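Local coordinates for 378aa long hypothetical citrate synthase (Sulfolobus tokodaii, PDB 1VGM), which is a hypothetical member of the citrate synthase family, a mostly helical protein whose assembly pairs two copies of the chain, at residues 103-108 with 203-208; 234-239 with 289-294. One frame throughout, in Å; residues are numbered along the deposited sequence.

Contact 1. Residues 103-108 with 203-208; sequences ILASIY and MYSCIV
Two antiparallel helices of the citrate synthase fold, 93-108 and 203-214, meet at the interface with the second subunit, and Y204 contributes the largest share of the buried surface, reaching between the helices to L104, A105 and Y108. The short segments run at 166° to each other with their axes 8.1 Å apart, a close approach consistent with the small A105 at the crossing, whose CB lies 3.6 Å from Y204 CB. With CG anti to the carbonyl carbon (chi1 -77°), the Y204 ring reaches across to the neighbouring helix. There L104 CB sits over one face, 3.9 Å from the ring centroid, in a CH-pi contact displaced toward the rim, while L104 CD1 comes down beside CE2 of the same ring at 3.5 Å. Y108, one turn further on, adds a second aromatic group. The two rings are inclined by only 29° yet slid apart, with centroids 5.6 Å from each other, so they hardly overlap, and Y108 CD1 approaches Y204 CZ obliquely at 3.7 Å. I124 and K127 of helix 117-139 also pack on Y204. The buried S205 OG is hydrogen-bonded with D202 OD1 and with E98 OE1 of the second subunit. The same S205 OG lies 3.1 Å from A105 CB, a tight contact of oxygen with methyl.

Contact 2. Residues 234-239 with 289-294; sequences GSVENA and YYEIAE
I292 presses its side chain against the backbone of S235 and V236, and this is the dense part of the contact: I292 CG1 lies 3.4 Å from V236 N, and I292 CD1 is equally close, 3.4 Å, to S235 N. The methyl end therefore lies along main-chain atoms, with F230 and I233 of helix 222-233 adding further apolar cover. V236 belongs to the same tight core, its CG2 meeting I292 CG1 at 3.9 Å and resting 3.6 Å from E291 CB, where the valine and glutamate side chains cross at a slant. Carrying CG1 anti to the carbonyl carbon (chi1 -72°) directs the isoleucine to the connection between helices 222-233 and 239-249, which here packs across helix 284-304 in the mostly helical body of the citrate synthase fold. G234, the first residue beyond helix 222-233, has a positive phi of 92°, a conformation suited to glycine, and its carbonyl accepts a hydrogen bond from K288. Toward solvent the packing thins out. The E291 carboxylate forms a salt bridge with K287 within its own helix. E237, exposed, folds back along the loop instead of crossing to the helix, and its OE1 accepts a 2.6 Å hydrogen bond from S235 OG, the hydroxyl approaching almost in line with the E237 CD-OE1 bond.

Contacts 1 and 2 lie on opposite sides of the chain's centre, their own centres 42 Å apart and their nearest atoms about 30 Å apart, so neither touches the other. They also follow one another along the sequence: 103-108 with 203-208 is complete before 234-239 begins. Helix 222-233, in the chain between them, leads directly into the loop of contact 2. Their settings differ as well. Contact 1 is buried and borders the second subunit, where V208 packs on V208 of the other copy, whereas no other protein chain of the assembly touches the segments of contact 2, a surface contact between a loop and a helix.

Contact 1. Residues 103-108 with 203-208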
loop_
_atom_site.group_PDB
_atom_site.type_symbol
_atom_site.label_atom_id
_atom_site.label_comp_id
_atom_site.label_asym_id
_atom_site.label_seq_id
_atom_site.Cartn_x
_atom_site.Cartn_y
_atom_site.Cartn_z
ATOM N N ILE A 103 -11.546 3.913 2.882
ATOM C CA ILE A 103 -12.645 4.540 3.603
ATOM C C ILE A 103 -12.731 4.118 5.076
ATOM O O ILE A 103 -12.970 4.960 5.944
ATOM C CB ILE A 103 -13.989 4.255 2.898
ATOM C CG1 ILE A 103 -14.018 4.996 1.558
ATOM C CG2 ILE A 103 -15.156 4.692 3.781
ATOM C CD1 ILE A 103 -15.153 4.593 0.647
ATOM N N LEU A 104 -12.524 2.833 5.366
ATOM C CA LEU A 104 -12.518 2.368 6.752
ATOM C C LEU A 104 -11.378 3.013 7.547
ATOM O O LEU A 104 -11.576 3.466 8.676
ATOM C CB LEU A 104 -12.392 0.834 6.815
ATOM C CG LEU A 104 -13.525 -0.014 6.213
ATOM C CD1 LEU A 104 -13.225 -1.491 6.391
ATOM C CD2 LEU A 104 -14.844 0.327 6.875
ATOM N N ALA A 105 -10.189 3.061 6.956
ATOM C CA ALA A 105 -9.049 3.737 7.573
ATOM C C ALA A 105 -9.346 5.206 7.871
ATOM O O ALA A 105 -8.972 5.715 8.925
ATOM C CB ALA A 105 -7.815 3.629 6.673
ATOM N N SER A 106 -10.012 5.889 6.946
ATOM C CA SER A 106 -10.336 7.300 7.134
ATOM C C SER A 106 -11.332 7.529 8.270
ATOM O O SER A 106 -11.214 8.494 9.034
ATOM C CB SER A 106 -10.899 7.892 5.839
ATOM O OG SER A 106 -9.876 8.097 4.882
ATOM N N ILE A 107 -12.316 6.646 8.376
ATOM C CA ILE A 107 -13.436 6.893 9.267
ATOM C C ILE A 107 -13.187 6.316 10.654
ATOM O O ILE A 107 -13.444 6.981 11.656
ATOM C CB ILE A 107 -14.743 6.326 8.683
ATOM C CG1 ILE A 107 -15.109 7.109 7.418
ATOM C CG2 ILE A 107 -15.876 6.430 9.712
ATOM C CD1 ILE A 107 -16.361 6.640 6.735
ATOM N N TYR A 108 -12.667 5.091 10.716
ATOM C CA TYR A 108 -12.273 4.500 11.999
ATOM C C TYR A 108 -10.913 4.992 12.496
ATOM O O TYR A 108 -10.740 5.270 13.683
ATOM C CB TYR A 108 -12.254 2.973 11.900
ATOM C CG TYR A 108 -13.604 2.346 11.610
ATOM C CD1 TYR A 108 -13.751 1.399 10.596
ATOM C CD2 TYR A 108 -14.726 2.679 12.366
ATOM C CE1 TYR A 108 -14.979 0.798 10.346
ATOM C CE2 TYR A 108 -15.961 2.082 12.121
ATOM C CZ TYR A 108 -16.077 1.142 11.112
ATOM O OH TYR A 108 -17.288 0.529 10.883
ATOM N N MET A 203 -4.205 0.178 11.063
ATOM C CA MET A 203 -4.310 -1.210 10.624
ATOM C C MET A 203 -5.039 -1.321 9.274
ATOM O O MET A 203 -4.659 -2.120 8.407
ATOM C CB MET A 203 -5.042 -2.040 11.690
ATOM C CG MET A 203 -4.322 -3.321 12.071
ATOM S SD MET A 203 -5.125 -4.327 13.341
ATOM C CE MET A 203 -3.983 -4.097 14.709
ATOM N N TYR A 204 -6.085 -0.519 9.092
ATOM C CA TYR A 204 -6.869 -0.584 7.860
ATOM C C TYR A 204 -6.041 -0.160 6.649
ATOM O O TYR A 204 -6.135 -0.763 5.584
ATOM C CB TYR A 204 -8.107 0.309 7.962
ATOM C CG TYR A 204 -9.210 -0.280 8.800
ATOM C CD1 TYR A 204 -9.441 0.178 10.095
ATOM C CD2 TYR A 204 -10.024 -1.297 8.301
ATOM C CE1 TYR A 204 -10.459 -0.362 10.877
ATOM C CE2 TYR A 204 -11.047 -1.845 9.078
ATOM C CZ TYR A 204 -11.257 -1.371 10.363
ATOM O OH TYR A 204 -12.263 -1.904 11.131
ATOM N N SER A 205 -5.235 0.882 6.817
ATOM C CA SER A 205 -4.342 1.323 5.754
ATOM C C SER A 205 -3.212 0.318 5.491
ATOM O O SER A 205 -2.696 0.251 4.380
ATOM C CB SER A 205 -3.752 2.692 6.100
ATOM O OG SER A 205 -4.778 3.661 6.255
ATOM N N CYS A 206 -2.831 -0.465 6.497
ATOM C CA CYS A 206 -1.855 -1.531 6.272
ATOM C C CYS A 206 -2.442 -2.611 5.379
ATOM O O CYS A 206 -1.742 -3.204 4.559
ATOM C CB CYS A 206 -1.412 -2.160 7.593
ATOM S SG CYS A 206 -0.489 -1.039 8.650
ATOM N N ILE A 207 -3.739 -2.859 5.537
ATOM C CA ILE A 207 -4.437 -3.749 4.630
ATOM C C ILE A 207 -4.628 -3.110 3.263
ATOM O O ILE A 207 -4.484 -3.774 2.235
ATOM C CB ILE A 207 -5.809 -4.164 5.204
ATOM C CG1 ILE A 207 -5.615 -4.896 6.535
ATOM C CG2 ILE A 207 -6.508 -5.105 4.241
ATOM C CD1 ILE A 207 -4.563 -5.998 6.475
ATOM N N VAL A 208 -4.941 -1.818 3.239
ATOM C CA VAL A 208 -4.928 -1.081 1.971
ATOM C C VAL A 208 -3.655 -1.392 1.175
ATOM O O VAL A 208 -3.712 -1.750 -0.006
ATOM C CB VAL A 208 -5.002 0.446 2.203
ATOM C CG1 VAL A 208 -4.694 1.181 0.907
ATOM C CG2 VAL A 208 -6.385 0.833 2.708
#

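Contact 2. Residues 234-239 with 289-294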
loop_
_atom_site.group_PDB
_atom_site.type_symbol
_atom_site.label_atom_id
_atom_site.label_comp_id
_atom_site.label_asym_id
_atom_site.label_seq_id
_atom_site.Cartn_x
_atom_site.Cartn_y
_atom_site.Cartn_z
ATOM N N GLY A 234 -12.753 -27.199 -21.847
ATOM C CA GLY A 234 -14.139 -27.352 -22.250
ATOM C C GLY A 234 -14.747 -28.673 -21.818
ATOM O O GLY A 234 -15.833 -28.710 -21.244
ATOM N N SER A 235 -14.041 -29.763 -22.094
ATOM C CA SER A 235 -14.510 -31.092 -21.728
ATOM C C SER A 235 -13.326 -32.009 -21.476
ATOM O O SER A 235 -12.229 -31.763 -21.967
ATOM C CB SER A 235 -15.367 -31.676 -22.850
ATOM O OG SER A 235 -16.214 -32.692 -22.346
ATOM N N VAL A 236 -13.562 -33.074 -20.720
ATOM C CA VAL A 236 -12.507 -34.012 -20.359
ATOM C C VAL A 236 -11.900 -34.663 -21.598
ATOM O O VAL A 236 -10.700 -34.953 -21.637
ATOM C CB VAL A 236 -13.047 -35.116 -19.431
ATOM C CG1 VAL A 236 -11.900 -35.724 -18.635
ATOM C CG2 VAL A 236 -14.095 -34.538 -18.496
ATOM N N GLU A 237 -12.734 -34.891 -22.610
ATOM C CA GLU A 237 -12.271 -35.472 -23.864
ATOM C C GLU A 237 -11.237 -34.594 -24.561
ATOM O O GLU A 237 -10.429 -35.092 -25.344
ATOM C CB GLU A 237 -13.453 -35.722 -24.810
ATOM C CG GLU A 237 -14.457 -36.772 -24.303
ATOM C CD GLU A 237 -15.310 -36.274 -23.132
ATOM O OE1 GLU A 237 -15.631 -35.065 -23.094
ATOM O OE2 GLU A 237 -15.664 -37.093 -22.252
ATOM N N ASN A 238 -11.254 -33.293 -24.281
ATOM C CA ASN A 238 -10.352 -32.367 -24.969
ATOM C C ASN A 238 -9.033 -32.157 -24.228
ATOM O O ASN A 238 -8.160 -31.438 -24.714
ATOM C CB ASN A 238 -11.025 -31.005 -25.179
ATOM C CG ASN A 238 -12.408 -31.125 -25.784
ATOM O OD1 ASN A 238 -12.633 -31.938 -26.680
ATOM N ND2 ASN A 238 -13.345 -30.311 -25.298
ATOM N N ALA A 239 -8.884 -32.778 -23.059
ATOM C CA ALA A 239 -7.777 -32.439 -22.158
ATOM C C ALA A 239 -6.400 -32.801 -22.731
ATOM O O ALA A 239 -5.454 -32.010 -22.652
ATOM C CB ALA A 239 -7.975 -33.123 -20.791
ATOM N N TYR A 289 -15.591 -29.819 -14.606
ATOM C CA TYR A 289 -14.308 -29.154 -14.484
ATOM C C TYR A 289 -13.358 -29.967 -13.622
ATOM O O TYR A 289 -12.153 -30.020 -13.888
ATOM C CB TYR A 289 -14.493 -27.748 -13.911
ATOM C CG TYR A 289 -15.136 -26.811 -14.903
ATOM C CD1 TYR A 289 -16.275 -26.079 -14.564
ATOM C CD2 TYR A 289 -14.630 -26.689 -16.201
ATOM C CE1 TYR A 289 -16.894 -25.258 -15.489
ATOM C CE2 TYR A 289 -15.241 -25.871 -17.134
ATOM C CZ TYR A 289 -16.375 -25.158 -16.774
ATOM O OH TYR A 289 -16.995 -24.357 -17.704
ATOM N N TYR A 290 -13.903 -30.619 -12.601
ATOM C CA TYR A 290 -13.106 -31.501 -11.762
ATOM C C TYR A 290 -12.421 -32.562 -12.614
ATOM O O TYR A 290 -11.221 -32.803 -12.473
ATOM C CB TYR A 290 -13.986 -32.180 -10.710
ATOM C CG TYR A 290 -13.204 -33.068 -9.771
ATOM C CD1 TYR A 290 -12.264 -32.527 -8.896
ATOM C CD2 TYR A 290 -13.392 -34.451 -9.766
ATOM C CE1 TYR A 290 -11.531 -33.338 -8.041
ATOM C CE2 TYR A 290 -12.661 -35.274 -8.913
ATOM C CZ TYR A 290 -11.731 -34.707 -8.055
ATOM O OH TYR A 290 -10.988 -35.511 -7.222
ATOM N N GLU A 291 -13.180 -33.197 -13.500
ATOM C CA GLU A 291 -12.648 -34.323 -14.255
ATOM C C GLU A 291 -11.587 -33.859 -15.249
ATOM O O GLU A 291 -10.562 -34.520 -15.435
ATOM C CB GLU A 291 -13.771 -35.049 -14.997
ATOM C CG GLU A 291 -14.649 -35.905 -14.104
ATOM C CD GLU A 291 -15.623 -36.758 -14.898
ATOM O OE1 GLU A 291 -16.027 -36.333 -16.000
ATOM O OE2 GLU A 291 -15.985 -37.850 -14.416
ATOM N N ILE A 292 -11.838 -32.716 -15.878
ATOM C CA ILE A 292 -10.825 -32.039 -16.669
ATOM C C ILE A 292 -9.567 -31.779 -15.838
ATOM O O ILE A 292 -8.471 -32.157 -16.237
ATOM C CB ILE A 292 -11.378 -30.702 -17.223
ATOM C CG1 ILE A 292 -12.387 -30.992 -18.332
ATOM C CG2 ILE A 292 -10.250 -29.836 -17.762
ATOM C CD1 ILE A 292 -13.192 -29.777 -18.752
ATOM N N ALA A 293 -9.734 -31.151 -14.676
ATOM C CA ALA A 293 -8.611 -30.849 -13.790
ATOM C C ALA A 293 -7.833 -32.097 -13.369
ATOM O O ALA A 293 -6.601 -32.066 -13.315
ATOM C CB ALA A 293 -9.109 -30.105 -12.550
ATOM N N GLU A 294 -8.550 -33.181 -13.073
ATOM C CA GLU A 294 -7.928 -34.473 -12.753
ATOM C C GLU A 294 -7.001 -34.965 -13.852
ATOM O O GLU A 294 -5.896 -35.435 -13.583
ATOM C CB GLU A 294 -8.989 -35.552 -12.554
ATOM C CG GLU A 294 -9.759 -35.498 -11.262
ATOM C CD GLU A 294 -10.586 -36.751 -11.068
ATOM O OE1 GLU A 294 -10.150 -37.637 -10.309
ATOM O OE2 GLU A 294 -11.667 -36.854 -11.686
#